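Local coordinates for protein YECBM32 (Yersinia enterocolitica, PDB 2JDA) that binds polygalacturonic acid, the backbone of plant cell-wall pectin, as a periplasmic carbohydrate-binding module of the F5/8 type C (discoidin-like) fold, at residues A[7-11]-A[131-135]; A[36-42]-A[124-129]; A[57-62]-A[100-104]; A[70-76]-A[87-93]. All blocks are in the same frame, centred on the assembly; numbering follows the deposited sequence.

Contact 1: A[7-11]-A[131-135]; sequences TAQIV and IAINS
Ala8 and Ile133 make the tight part of this contact. The backbone N of Ala8 donates to Ile133 O at 3.0 Å, with the N-H...O angle at 152°. The donor sits well off the carbonyl plane, tilted 34° from it. Beside this bond the methyl of Ala8 packs on Ile133 CG2 at 3.9 Å. That branch lies opposite the backbone N of Ile133 (chi1 -54° for CG1), and this turns it to Ala8. A water sits next to the direct bond and links the same two residues. It donates to Ala8 O and accepts from Ile133 N. Thr7 leans on the same carbonyl: its CB is 3.2 Å from Ile133 O, and its CG2 reaches the methyl of Ala132 at 4.1 Å. Thr7 CA adds a C-H...O contact to Asn134 O at 3.4 Å.

Toward Ile10 the two chains part. Ile10 CD1 comes only to 4.4 Å from Ile133 CG1. Thr7 is the solvent side of the contact, while Ile131 and Ile133 are buried.

The contact joins the N-terminal segment to the end of strand 125-133. Ala8 and Ile10 also touch Leu50 of strand 44-50. Ile133 packs on Ile56 and Ile59 of strand 53-63. The amide of Asn134 turns to that strand too, with OD1 taking Glu57 N and ND2 giving to Ser55 O.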
loop_
_atom_site.group_PDB
_atom_site.type_symbol
_atom_site.label_atom_id
_atom_site.label_comp_id
_atom_site.label_asym_id
_atom_site.label_seq_id
_atom_site.Cartn_x
_atom_site.Cartn_y
_atom_site.Cartn_z
ATOM N N THR A 7 -11.619 -4.831 -8.710
ATOM C CA THR A 7 -10.827 -3.809 -7.967
ATOM C C THR A 7 -11.108 -2.445 -8.536
ATOM O O THR A 7 -11.483 -2.292 -9.719
ATOM C CB THR A 7 -9.309 -4.049 -8.038
ATOM O OG1 THR A 7 -8.925 -4.226 -9.418
ATOM C CG2 THR A 7 -8.915 -5.314 -7.351
ATOM N N ALA A 8 -10.940 -1.452 -7.674
ATOM C CA ALA A 8 -10.980 -0.058 -8.059
ATOM C C ALA A 8 -9.768 0.287 -8.954
ATOM O O ALA A 8 -8.594 -0.103 -8.709
ATOM C CB ALA A 8 -10.978 0.796 -6.826
ATOM N N GLN A 9 -10.022 1.040 -9.989
ATOM C CA GLN A 9 -8.978 1.344 -10.967
ATOM C C GLN A 9 -8.049 2.381 -10.376
ATOM O O GLN A 9 -8.486 3.462 -10.069
ATOM C CB GLN A 9 -9.611 1.924 -12.247
ATOM C CG GLN A 9 -8.535 2.371 -13.292
ATOM C CD GLN A 9 -9.084 2.959 -14.600
ATOM O OE1 GLN A 9 -10.287 3.214 -14.725
ATOM N NE2 GLN A 9 -8.169 3.204 -15.572
ATOM N N ILE A 10 -6.778 2.028 -10.261
ATOM C CA ILE A 10 -5.739 3.006 -9.920
ATOM C C ILE A 10 -5.251 3.655 -11.197
ATOM O O ILE A 10 -4.648 2.964 -12.055
ATOM C CB ILE A 10 -4.592 2.325 -9.142
ATOM C CG1 ILE A 10 -5.111 1.734 -7.811
ATOM C CG2 ILE A 10 -3.439 3.316 -8.892
ATOM C CD1 ILE A 10 -4.199 0.724 -7.171
ATOM N N VAL A 11 -5.541 4.929 -11.362
ATOM C CA VAL A 11 -5.150 5.674 -12.578
ATOM C C VAL A 11 -3.853 6.450 -12.479
ATOM O O VAL A 11 -3.249 6.782 -13.488
ATOM C CB VAL A 11 -6.231 6.670 -13.043
ATOM C CG1 VAL A 11 -7.478 5.928 -13.388
ATOM C CG2 VAL A 11 -6.517 7.785 -12.043
ATOM N N ILE A 131 -0.197 -3.420 -4.605
ATOM C CA ILE A 131 -1.327 -2.999 -3.835
ATOM C C ILE A 131 -2.533 -2.983 -4.743
ATOM O O ILE A 131 -2.478 -2.568 -5.895
ATOM C CB ILE A 131 -1.060 -1.625 -3.232
ATOM C CG1 ILE A 131 -2.055 -1.263 -2.149
ATOM C CG2 ILE A 131 -1.007 -0.611 -4.256
ATOM C CD1 ILE A 131 -1.315 -0.485 -1.019
ATOM N N ALA A 132 -3.665 -3.379 -4.198
ATOM C CA ALA A 132 -4.932 -3.263 -4.936
ATOM C C ALA A 132 -6.025 -2.806 -3.958
ATOM O O ALA A 132 -5.927 -3.057 -2.744
ATOM C CB ALA A 132 -5.305 -4.554 -5.603
ATOM N N ILE A 133 -7.059 -2.190 -4.482
ATOM C CA ILE A 133 -8.149 -1.639 -3.676
ATOM C C ILE A 133 -9.421 -2.428 -4.045
ATOM O O ILE A 133 -9.722 -2.635 -5.205
ATOM C CB ILE A 133 -8.331 -0.172 -3.979
ATOM C CG1 ILE A 133 -7.003 0.633 -3.814
ATOM C CG2 ILE A 133 -9.519 0.376 -3.225
ATOM C CD1 ILE A 133 -6.483 0.567 -2.548
ATOM N N ASN A 134 -10.139 -2.874 -3.038
ATOM C CA ASN A 134 -11.347 -3.686 -3.206
ATOM C C ASN A 134 -11.057 -4.993 -3.979
ATOM O O ASN A 134 -11.664 -5.286 -5.019
ATOM C CB ASN A 134 -12.413 -2.863 -3.913
ATOM C CG ASN A 134 -12.928 -1.725 -3.075
ATOM O OD1 ASN A 134 -12.726 -1.675 -1.858
ATOM N ND2 ASN A 134 -13.647 -0.798 -3.724
ATOM N N SER A 135 -10.088 -5.753 -3.450
ATOM C CA SER A 135 -9.663 -7.015 -4.022
ATOM C C SER A 135 -10.600 -8.149 -3.655
ATOM O O SER A 135 -11.126 -8.216 -2.563
ATOM C CB SER A 135 -8.292 -7.305 -3.474
ATOM O OG SER A 135 -7.771 -8.560 -3.868
HETATM O O HOH W 1 -6.904 -1.542 -7.303
#

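Contact 2: A[36-42]-A[124-129]; sequences TRWAASG and NWSAIN. With CA (calcium ion), chain C.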
loop_
_atom_site.group_PDB
_atom_site.type_symbol
_atom_site.label_atom_id
_atom_site.label_comp_id
_atom_site.label_asym_id
_atom_site.label_seq_id
_atom_site.Cartn_x
_atom_site.Cartn_y
_atom_site.Cartn_z
ATOM N N THR A 36 7.505 -6.921 -9.909
ATOM C CA THR A 36 8.007 -5.525 -9.909
ATOM C C THR A 36 7.555 -4.872 -8.599
ATOM O O THR A 36 6.472 -5.152 -8.081
ATOM C CB THR A 36 7.409 -4.724 -11.056
ATOM O OG1 THR A 36 5.993 -4.609 -10.862
ATOM C CG2 THR A 36 7.650 -5.400 -12.386
ATOM N N ARG A 37 8.375 -3.970 -8.084
ATOM C CA ARG A 37 8.090 -3.277 -6.828
ATOM C C ARG A 37 8.435 -1.826 -6.883
ATOM O O ARG A 37 9.251 -1.396 -7.666
ATOM C CB ARG A 37 8.844 -3.944 -5.689
ATOM C CG ARG A 37 10.356 -3.875 -5.742
ATOM C CD ARG A 37 11.001 -4.674 -4.645
ATOM N NE ARG A 37 12.457 -4.730 -4.664
ATOM C CZ ARG A 37 13.156 -5.609 -5.338
ATOM N NH1 ARG A 37 12.579 -6.462 -6.170
ATOM N NH2 ARG A 37 14.463 -5.576 -5.190
ATOM N N TRP A 38 7.734 -1.075 -6.046
ATOM C CA TRP A 38 8.161 0.244 -5.607
ATOM C C TRP A 38 9.012 0.064 -4.365
ATOM O O TRP A 38 8.651 -0.695 -3.461
ATOM C CB TRP A 38 6.933 1.100 -5.241
ATOM C CG TRP A 38 7.281 2.375 -4.529
ATOM C CD1 TRP A 38 7.964 3.442 -5.068
ATOM C CD2 TRP A 38 7.002 2.725 -3.182
ATOM N NE1 TRP A 38 8.185 4.402 -4.118
ATOM C CE2 TRP A 38 7.556 4.010 -2.956
ATOM C CE3 TRP A 38 6.362 2.072 -2.101
ATOM C CZ2 TRP A 38 7.485 4.635 -1.718
ATOM C CZ3 TRP A 38 6.292 2.696 -0.897
ATOM C CH2 TRP A 38 6.849 3.987 -0.715
ATOM N N ALA A 39 10.101 0.802 -4.294
ATOM C CA ALA A 39 10.967 0.816 -3.105
ATOM C C ALA A 39 11.529 2.213 -2.884
ATOM O O ALA A 39 11.943 2.874 -3.825
ATOM C CB ALA A 39 12.100 -0.144 -3.223
ATOM N N ALA A 40 11.566 2.636 -1.621
ATOM C CA ALA A 40 12.083 3.956 -1.237
ATOM C C ALA A 40 12.669 3.834 0.150
ATOM O O ALA A 40 12.262 2.971 0.903
ATOM C CB ALA A 40 10.981 4.972 -1.248
ATOM N N SER A 41 13.618 4.709 0.516
ATOM C CA SER A 41 14.306 4.622 1.805
ATOM C C SER A 41 13.888 5.760 2.731
ATOM O O SER A 41 13.552 6.884 2.308
ATOM C CB SER A 41 15.817 4.584 1.623
ATOM O OG SER A 41 16.279 5.602 0.841
ATOM N N GLY A 42 13.903 5.438 4.029
ATOM C CA GLY A 42 13.486 6.365 5.042
ATOM C C GLY A 42 11.983 6.491 5.117
ATOM O O GLY A 42 11.263 5.662 4.550
ATOM N N ASN A 124 15.949 0.288 6.442
ATOM C CA ASN A 124 15.090 1.455 6.331
ATOM C C ASN A 124 14.482 1.537 4.922
ATOM O O ASN A 124 13.936 2.574 4.558
ATOM C CB ASN A 124 15.760 2.794 6.736
ATOM C CG ASN A 124 16.693 3.271 5.730
ATOM O OD1 ASN A 124 17.061 2.533 4.785
ATOM N ND2 ASN A 124 17.127 4.504 5.903
ATOM N N TRP A 125 14.449 0.447 4.189
ATOM C CA TRP A 125 13.727 0.431 2.920
ATOM C C TRP A 125 12.270 0.020 3.124
ATOM O O TRP A 125 11.954 -0.876 3.910
ATOM C CB TRP A 125 14.358 -0.503 1.886
ATOM C CG TRP A 125 15.631 0.023 1.305
ATOM C CD1 TRP A 125 16.902 -0.161 1.788
ATOM C CD2 TRP A 125 15.752 0.852 0.179
ATOM N NE1 TRP A 125 17.810 0.498 0.990
ATOM C CE2 TRP A 125 17.127 1.112 -0.020
ATOM C CE3 TRP A 125 14.848 1.382 -0.730
ATOM C CZ2 TRP A 125 17.584 1.898 -1.034
ATOM C CZ3 TRP A 125 15.317 2.180 -1.719
ATOM C CH2 TRP A 125 16.664 2.397 -1.903
ATOM N N SER A 126 11.397 0.690 2.389
ATOM C CA SER A 126 10.007 0.312 2.236
ATOM C C SER A 126 9.842 -0.232 0.844
ATOM O O SER A 126 10.169 0.464 -0.117
ATOM C CB SER A 126 9.098 1.533 2.428
ATOM O OG SER A 126 9.199 2.085 3.745
ATOM N N ALA A 127 9.379 -1.464 0.689
ATOM C CA ALA A 127 9.305 -2.062 -0.629
ATOM C C ALA A 127 7.995 -2.862 -0.740
ATOM O O ALA A 127 7.722 -3.719 0.097
ATOM C CB ALA A 127 10.536 -2.950 -0.888
ATOM N N ILE A 128 7.208 -2.573 -1.755
ATOM C CA ILE A 128 5.882 -3.150 -1.947
ATOM C C ILE A 128 5.766 -3.663 -3.371
ATOM O O ILE A 128 5.928 -2.906 -4.309
ATOM C CB ILE A 128 4.757 -2.150 -1.590
ATOM C CG1 ILE A 128 4.886 -1.694 -0.134
ATOM C CG2 ILE A 128 3.442 -2.790 -1.837
ATOM C CD1 ILE A 128 3.974 -0.497 0.282
ATOM N N ASN A 129 5.471 -4.956 -3.508
ATOM C CA ASN A 129 5.311 -5.537 -4.839
ATOM C C ASN A 129 4.016 -5.108 -5.501
ATOM O O ASN A 129 3.962 -4.832 -6.719
ATOM C CB ASN A 129 5.346 -7.063 -4.776
ATOM C CG ASN A 129 6.656 -7.641 -4.262
ATOM O OD1 ASN A 129 7.713 -7.026 -4.331
ATOM N ND2 ASN A 129 6.580 -8.887 -3.704
HETATM CA CA CA C . 4.238 -4.804 -9.089
HETATM O O HOH W 2 9.451 -7.557 -6.366
HETATM O O HOH W 3 11.504 3.201 4.354
#
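Trp125 lays its indole against strand 38-41, with Ser41 CB over one face. CB of Trp125 starts 4.2 Å from Ala40 O. The chain then turns back beside its own backbone N (chi1 -73°), which brings the ring over the neighbouring strand. Trp125 CE3 reaches Ala40 C at 3.4 Å, and CZ3 meets Ala40 as well. Ser41 CB stands 3.9 Å from the centroid of the six-membered ring, 5° off its normal, a CH-pi contact. It also lies near CE2 and CZ2, on the far side of that ring. The carbonyl carbon of Ala39 lies at the ring edge.

Beneath, strands 38-41 and 125-128 run antiparallel. Trp38 with Ile128 and Ala40 with Ser126 are hydrogen-bonded pairs. Ser126 N to Ala40 O is nearly straight at 176°. Trp38 CZ3 lies 4.1 Å from Ile128 CD1, on the face with Ala40 and Ser126. A water joins Gly42 O, Asn124 O and Ser126 OG, whose strongest partner is Gly119.

At the other end Thr36 O and Asn129 O are 2.9 Å apart, and both bind calcium. Thr36 OG1 binds it too. Asn28, Asp31, Asp33 and Glu130 complete the site. The ion joins the two segments here and probably offsets the repulsion between the carbonyl oxygens.

Contact 3: A[57-62]-A[100-104]; sequences ENILIV and GEKLT. With SO4 (sulfate ion), chain H.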
loop_
_atom_site.group_PDB
_atom_site.type_symbol
_atom_site.label_atom_id
_atom_site.label_comp_id
_atom_site.label_asym_id
_atom_site.label_seq_id
_atom_site.Cartn_x
_atom_site.Cartn_y
_atom_site.Cartn_z
ATOM N N GLU A 57 -13.543 -0.704 0.612
ATOM C CA GLU A 57 -13.806 -1.692 1.650
ATOM C C GLU A 57 -12.631 -2.577 1.979
ATOM O O GLU A 57 -12.629 -3.186 3.054
ATOM C CB GLU A 57 -14.999 -2.546 1.316
ATOM C CG GLU A 57 -14.935 -3.424 0.147
ATOM C CD GLU A 57 -16.173 -4.292 0.075
ATOM O OE1 GLU A 57 -17.272 -3.678 -0.064
ATOM O OE2 GLU A 57 -16.058 -5.556 0.227
ATOM N N ASN A 58 -11.620 -2.664 1.106
ATOM C CA ASN A 58 -10.430 -3.427 1.480
ATOM C C ASN A 58 -9.219 -2.941 0.698
ATOM O O ASN A 58 -9.374 -2.261 -0.311
ATOM C CB ASN A 58 -10.614 -4.938 1.375
ATOM C CG ASN A 58 -10.548 -5.482 0.018
ATOM O OD1 ASN A 58 -9.607 -5.212 -0.726
ATOM N ND2 ASN A 58 -11.551 -6.294 -0.345
ATOM N N ILE A 59 -8.046 -3.265 1.213
ATOM C CA ILE A 59 -6.789 -3.050 0.507
ATOM C C ILE A 59 -6.012 -4.358 0.568
ATOM O O ILE A 59 -5.783 -4.905 1.640
ATOM C CB ILE A 59 -5.999 -1.905 1.146
ATOM C CG1 ILE A 59 -6.740 -0.575 1.009
ATOM C CG2 ILE A 59 -4.601 -1.853 0.551
ATOM C CD1 ILE A 59 -6.330 0.529 2.023
ATOM N N LEU A 60 -5.573 -4.826 -0.588
ATOM C CA LEU A 60 -4.627 -5.931 -0.708
ATOM C C LEU A 60 -3.214 -5.331 -0.719
ATOM O O LEU A 60 -2.928 -4.473 -1.539
ATOM C CB LEU A 60 -4.880 -6.710 -1.998
ATOM C CG LEU A 60 -3.786 -7.752 -2.348
ATOM C CD1 LEU A 60 -3.806 -8.937 -1.430
ATOM C CD2 LEU A 60 -3.923 -8.215 -3.792
ATOM N N ILE A 61 -2.351 -5.788 0.165
ATOM C CA ILE A 61 -0.952 -5.391 0.214
ATOM C C ILE A 61 -0.066 -6.621 0.110
ATOM O O ILE A 61 -0.267 -7.624 0.788
ATOM C CB ILE A 61 -0.637 -4.490 1.440
ATOM C CG1 ILE A 61 0.781 -3.949 1.309
ATOM C CG2 ILE A 61 -0.869 -5.205 2.772
ATOM C CD1 ILE A 61 1.130 -2.895 2.339
ATOM N N VAL A 62 0.902 -6.533 -0.804
ATOM C CA VAL A 62 1.853 -7.603 -1.092
ATOM C C VAL A 62 3.258 -7.016 -0.876
ATOM O O VAL A 62 3.882 -6.525 -1.812
ATOM C CB VAL A 62 1.643 -8.151 -2.507
ATOM C CG1 VAL A 62 2.566 -9.376 -2.732
ATOM C CG2 VAL A 62 0.158 -8.483 -2.781
ATOM N N GLY A 100 0.565 -12.143 0.719
ATOM C CA GLY A 100 -0.044 -10.838 0.853
ATOM C C GLY A 100 -1.133 -10.883 1.914
ATOM O O GLY A 100 -1.396 -11.929 2.521
ATOM N N GLU A 101 -1.739 -9.729 2.145
ATOM C CA GLU A 101 -2.774 -9.597 3.167
ATOM C C GLU A 101 -3.928 -8.753 2.650
ATOM O O GLU A 101 -3.701 -7.778 1.898
ATOM C CB GLU A 101 -2.265 -8.931 4.428
ATOM C CG GLU A 101 -1.159 -9.682 5.119
ATOM C CD GLU A 101 -0.663 -8.955 6.332
ATOM O OE1 GLU A 101 -1.327 -9.035 7.395
ATOM O OE2 GLU A 101 0.443 -8.354 6.242
ATOM N N LYS A 102 -5.148 -9.107 3.080
ATOM C CA LYS A 102 -6.350 -8.360 2.729
ATOM C C LYS A 102 -6.751 -7.599 3.990
ATOM O O LYS A 102 -7.237 -8.174 4.966
ATOM C CB LYS A 102 -7.448 -9.338 2.313
ATOM C CG LYS A 102 -8.730 -8.666 1.903
ATOM C CD LYS A 102 -9.765 -9.656 1.349
ATOM C CE LYS A 102 -10.576 -10.275 2.382
ATOM N NZ LYS A 102 -11.880 -10.746 1.693
ATOM N N LEU A 103 -6.533 -6.306 3.948
ATOM C CA LEU A 103 -6.826 -5.409 5.062
ATOM C C LEU A 103 -8.224 -4.906 4.929
ATOM O O LEU A 103 -8.598 -4.418 3.853
ATOM C CB LEU A 103 -5.842 -4.222 5.068
ATOM C CG LEU A 103 -4.356 -4.570 4.963
ATOM C CD1 LEU A 103 -3.563 -3.289 4.953
ATOM C CD2 LEU A 103 -3.909 -5.532 6.024
ATOM N N THR A 104 -8.979 -4.953 6.023
ATOM C CA THR A 104 -10.388 -4.492 6.010
ATOM C C THR A 104 -10.624 -3.468 7.108
ATOM O O THR A 104 -9.861 -3.365 8.046
ATOM C CB THR A 104 -11.366 -5.664 6.140
ATOM O OG1 THR A 104 -11.170 -6.322 7.390
ATOM C CG2 THR A 104 -11.160 -6.687 5.062
HETATM S S SO4 H . -13.136 -13.560 5.324
HETATM O O1 SO4 H . -11.913 -13.836 6.042
HETATM O O2 SO4 H . -12.985 -12.285 4.588
HETATM O O3 SO4 H . -13.275 -14.618 4.314
HETATM O O4 SO4 H . -14.159 -13.357 6.228
HETATM O O HOH W 4 1.144 -7.968 3.957
#
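Ile61 and Leu103 meet on the buried face of this strand pair, Ile61 CG2 to Leu103 CD1 at 4.0 Å. Leu103 CG lies opposite its own carbonyl carbon (chi1 -50°), and the side chain leans over Ile59 O, with CB 3.5 Å away. On the other face Lys102 passes Asn58, its CG 4.1 Å from Asn58 CG. Leu60 CD1 rests 3.5 Å from Glu101 O.

Four backbone bonds set these positions. Ile59 and Leu103 exchange two, and Ile61 and Glu101 exchange two. The straightest are Leu103 N to Ile59 O and Ile61 N to Glu101 O, both 166°.

The next shell fixes the polar ends. Asn58 OD1 accepts from Ser135 N. Glu101 forms a salt bridge with Arg142 and accepts from Ser94 N. Lys102 bends at chi3 (86°), and its NZ makes a weak hydrogen bond, 3.5 Å, to O2 of a sulfate, probably from the crystallisation liquor. Phe73 and Ile75 of strand 71-78 cover Leu103 from the opposing sheet.

Strand 53-63 therefore has strand 101-105 on one edge and strand 125-133 on the other, and it sends Ile59 and Ile61 inward. A sheet whose inner face packs on a second sheet is the beta-sandwich of the F5/8 type C (discoidin) fold.

Contact 4: A[70-76]-A[87-93]; sequences KLKFSIF and LAEGLET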
loop_
_atom_site.group_PDB
_atom_site.type_symbol
_atom_site.label_atom_id
_atom_site.label_comp_id
_atom_site.label_asym_id
_atom_site.label_seq_id
_atom_site.Cartn_x
_atom_site.Cartn_y
_atom_site.Cartn_z
ATOM N N LYS A 70 9.088 -7.172 8.047
ATOM C CA LYS A 70 7.767 -6.606 8.360
ATOM C C LYS A 70 7.812 -5.101 8.127
ATOM O O LYS A 70 8.611 -4.399 8.707
ATOM C CB LYS A 70 7.428 -6.857 9.829
ATOM C CG LYS A 70 7.228 -8.308 10.175
ATOM C CD LYS A 70 6.487 -8.448 11.480
ATOM C CE LYS A 70 7.406 -8.619 12.576
ATOM N NZ LYS A 70 7.495 -10.092 12.804
ATOM N N LEU A 71 6.951 -4.622 7.253
ATOM C CA LEU A 71 6.873 -3.219 6.868
ATOM C C LEU A 71 6.004 -2.479 7.863
ATOM O O LEU A 71 4.887 -2.934 8.172
ATOM C CB LEU A 71 6.253 -3.120 5.470
ATOM C CG LEU A 71 6.022 -1.719 4.920
ATOM C CD1 LEU A 71 7.306 -1.045 4.616
ATOM C CD2 LEU A 71 5.158 -1.840 3.691
ATOM N N LYS A 72 6.495 -1.348 8.326
ATOM C CA LYS A 72 5.774 -0.465 9.208
ATOM C C LYS A 72 5.128 0.600 8.344
ATOM O O LYS A 72 5.815 1.220 7.513
ATOM C CB LYS A 72 6.710 0.183 10.201
ATOM C CG LYS A 72 7.510 -0.776 10.998
ATOM C CD LYS A 72 8.490 -0.057 11.924
ATOM C CE LYS A 72 9.767 -0.857 12.209
ATOM N NZ LYS A 72 10.872 0.170 12.121
ATOM N N PHE A 73 3.829 0.853 8.524
ATOM C CA PHE A 73 3.120 1.807 7.710
ATOM C C PHE A 73 1.826 2.277 8.307
ATOM O O PHE A 73 1.310 1.670 9.237
ATOM C CB PHE A 73 2.860 1.214 6.306
ATOM C CG PHE A 73 1.853 0.072 6.267
ATOM C CD1 PHE A 73 0.590 0.247 5.689
ATOM C CD2 PHE A 73 2.132 -1.167 6.806
ATOM C CE1 PHE A 73 -0.303 -0.763 5.694
ATOM C CE2 PHE A 73 1.207 -2.180 6.814
ATOM C CZ PHE A 73 -0.018 -1.967 6.209
ATOM N N SER A 74 1.306 3.356 7.725
ATOM C CA SER A 74 0.014 3.944 8.018
ATOM C C SER A 74 -0.761 4.149 6.732
ATOM O O SER A 74 -0.154 4.307 5.693
ATOM C CB SER A 74 0.162 5.287 8.769
ATOM O OG SER A 74 0.832 5.088 9.993
ATOM N N ILE A 75 -2.088 4.118 6.803
ATOM C CA ILE A 75 -2.939 4.296 5.609
ATOM C C ILE A 75 -3.904 5.405 5.838
ATOM O O ILE A 75 -4.555 5.452 6.889
ATOM C CB ILE A 75 -3.778 3.055 5.266
ATOM C CG1 ILE A 75 -2.943 1.810 5.223
ATOM C CG2 ILE A 75 -4.480 3.228 3.942
ATOM C CD1 ILE A 75 -3.758 0.538 5.152
ATOM N N PHE A 76 -4.007 6.286 4.849
ATOM C CA PHE A 76 -4.849 7.469 4.870
ATOM C C PHE A 76 -5.721 7.513 3.626
ATOM O O PHE A 76 -5.360 6.941 2.584
ATOM C CB PHE A 76 -4.029 8.769 4.962
ATOM C CG PHE A 76 -3.207 8.852 6.188
ATOM C CD1 PHE A 76 -3.709 9.449 7.338
ATOM C CD2 PHE A 76 -1.948 8.271 6.237
ATOM C CE1 PHE A 76 -2.921 9.490 8.505
ATOM C CE2 PHE A 76 -1.183 8.311 7.379
ATOM C CZ PHE A 76 -1.705 8.901 8.521
ATOM N N LEU A 87 -7.124 5.543 7.978
ATOM C CA LEU A 87 -7.769 4.239 8.118
ATOM C C LEU A 87 -7.160 3.474 9.254
ATOM O O LEU A 87 -7.905 2.798 9.989
ATOM C CB LEU A 87 -7.640 3.408 6.887
ATOM C CG LEU A 87 -8.448 3.774 5.667
ATOM C CD1 LEU A 87 -8.169 2.816 4.504
ATOM C CD2 LEU A 87 -9.975 3.805 6.004
ATOM N N ALA A 88 -5.843 3.564 9.420
ATOM C CA ALA A 88 -5.088 3.010 10.522
ATOM C C ALA A 88 -3.673 3.552 10.507
ATOM O O ALA A 88 -3.099 3.806 9.449
ATOM C CB ALA A 88 -5.084 1.457 10.449
ATOM N N GLU A 89 -3.082 3.697 11.674
ATOM C CA GLU A 89 -1.726 4.180 11.805
ATOM C C GLU A 89 -0.859 3.170 12.563
ATOM O O GLU A 89 -1.359 2.449 13.466
ATOM C CB GLU A 89 -1.664 5.542 12.475
ATOM C CG GLU A 89 -2.314 6.649 11.702
ATOM C CD GLU A 89 -1.999 8.023 12.276
ATOM O OE1 GLU A 89 -0.852 8.529 12.115
ATOM O OE2 GLU A 89 -2.928 8.624 12.844
ATOM N N GLY A 90 0.420 3.110 12.207
ATOM C CA GLY A 90 1.410 2.296 12.903
ATOM C C GLY A 90 1.141 0.793 12.817
ATOM O O GLY A 90 1.336 0.064 13.788
ATOM N N LEU A 91 0.687 0.327 11.672
ATOM C CA LEU A 91 0.556 -1.086 11.357
ATOM C C LEU A 91 1.889 -1.713 10.999
ATOM O O LEU A 91 2.787 -1.010 10.562
ATOM C CB LEU A 91 -0.339 -1.302 10.095
ATOM C CG LEU A 91 -1.749 -0.757 10.182
ATOM C CD1 LEU A 91 -2.499 -0.944 8.918
ATOM C CD2 LEU A 91 -2.501 -1.492 11.259
ATOM N N GLU A 92 2.006 -3.023 11.139
ATOM C CA GLU A 92 3.086 -3.794 10.533
ATOM C C GLU A 92 2.489 -4.894 9.698
ATOM O O GLU A 92 1.510 -5.541 10.119
ATOM C CB GLU A 92 3.932 -4.457 11.602
ATOM C CG GLU A 92 4.878 -3.594 12.376
ATOM C CD GLU A 92 5.727 -4.523 13.248
ATOM O OE1 GLU A 92 6.920 -4.566 13.084
ATOM O OE2 GLU A 92 5.144 -5.290 14.043
ATOM N N THR A 93 3.083 -5.193 8.558
ATOM C CA THR A 93 2.710 -6.354 7.771
ATOM C C THR A 93 3.136 -7.625 8.494
ATOM O O THR A 93 4.034 -7.649 9.311
ATOM C CB THR A 93 3.273 -6.356 6.353
ATOM O OG1 THR A 93 4.720 -6.315 6.366
ATOM C CG2 THR A 93 2.750 -5.156 5.593
HETATM O O HOH W 5 8.606 -3.603 11.426
HETATM O O HOH W 6 1.283 7.728 10.706
#
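Leu71 and Thr93 open a beta hairpin whose strands, 71-78 and 85-92, run antiparallel. Thr93 N donates to Leu71 O, and Phe73 exchanges two bonds with Leu91. The register then slips by one residue at Glu89 and Gly90, opposite Ser74. Beyond it comes a classic beta bulge, where Leu87 and Ala88 both face Ile75. Ile75 O takes Leu87 N at 2.8 Å and Ala88 N by a weak bond at 3.4 Å. Ile75 N returns a nearly straight bond (171°) to Ala88 O.

Inside, Phe73 crosses Leu91. Leu91 CB lies over one face of the Phe73 ring, offset toward the rim, 4.1 Å from the centroid. Leu91 CD1 reaches Phe73 CZ at 3.8 Å, and Thr93 CG2 comes to Phe73 CE2 at 3.6 Å. The ring is placed there by chi1 of 69°, which sets CG between the backbone N and C. Ile75 CG2 meets Leu87 CD1 on the same side. Leu103, Ile61 and Ile59 of the opposing sheet close over these groups.

The other side is more polar. Lys72 and Glu92 run side by side through their CG atoms, their charged ends apart. A water links Lys70 O to Glu92 OE1. Another joins Ser74 OG and Glu89 OE1, while Phe76 turns its ring edge to that carboxylate. Two hydroxyls accept from backbone N-H groups: Thr93 OG1 from Leu71 N at 2.9 Å, and Ser74 OG from Gly90 N at 3.0 Å.

In the fold
Contacts 1, 2 and 3 all reach one sheet. Contacts 1 and 2 share strand 125-133, on opposite sides of the chain's centre, and strand 53-63 of contact 3 lies beside it. Contact 4 is a hairpin in the other sheet. Contact 1 bridges the two, bringing the start of that sheet's edge strand 10-15 against strand 125-133. Contact 4 packs on contact 3 through Ile59 and Leu103 against Ile75 and Leu87, part of the apolar interior. Leu71 also touches Ser126 and Ile128 of contact 2. None of the four is wholly core. Contact 1 is the loosest, with one direct bond and a bridging water. Contacts 3 and 4 pair apolar inner faces with polar outer ones. Contact 2 alone binds calcium.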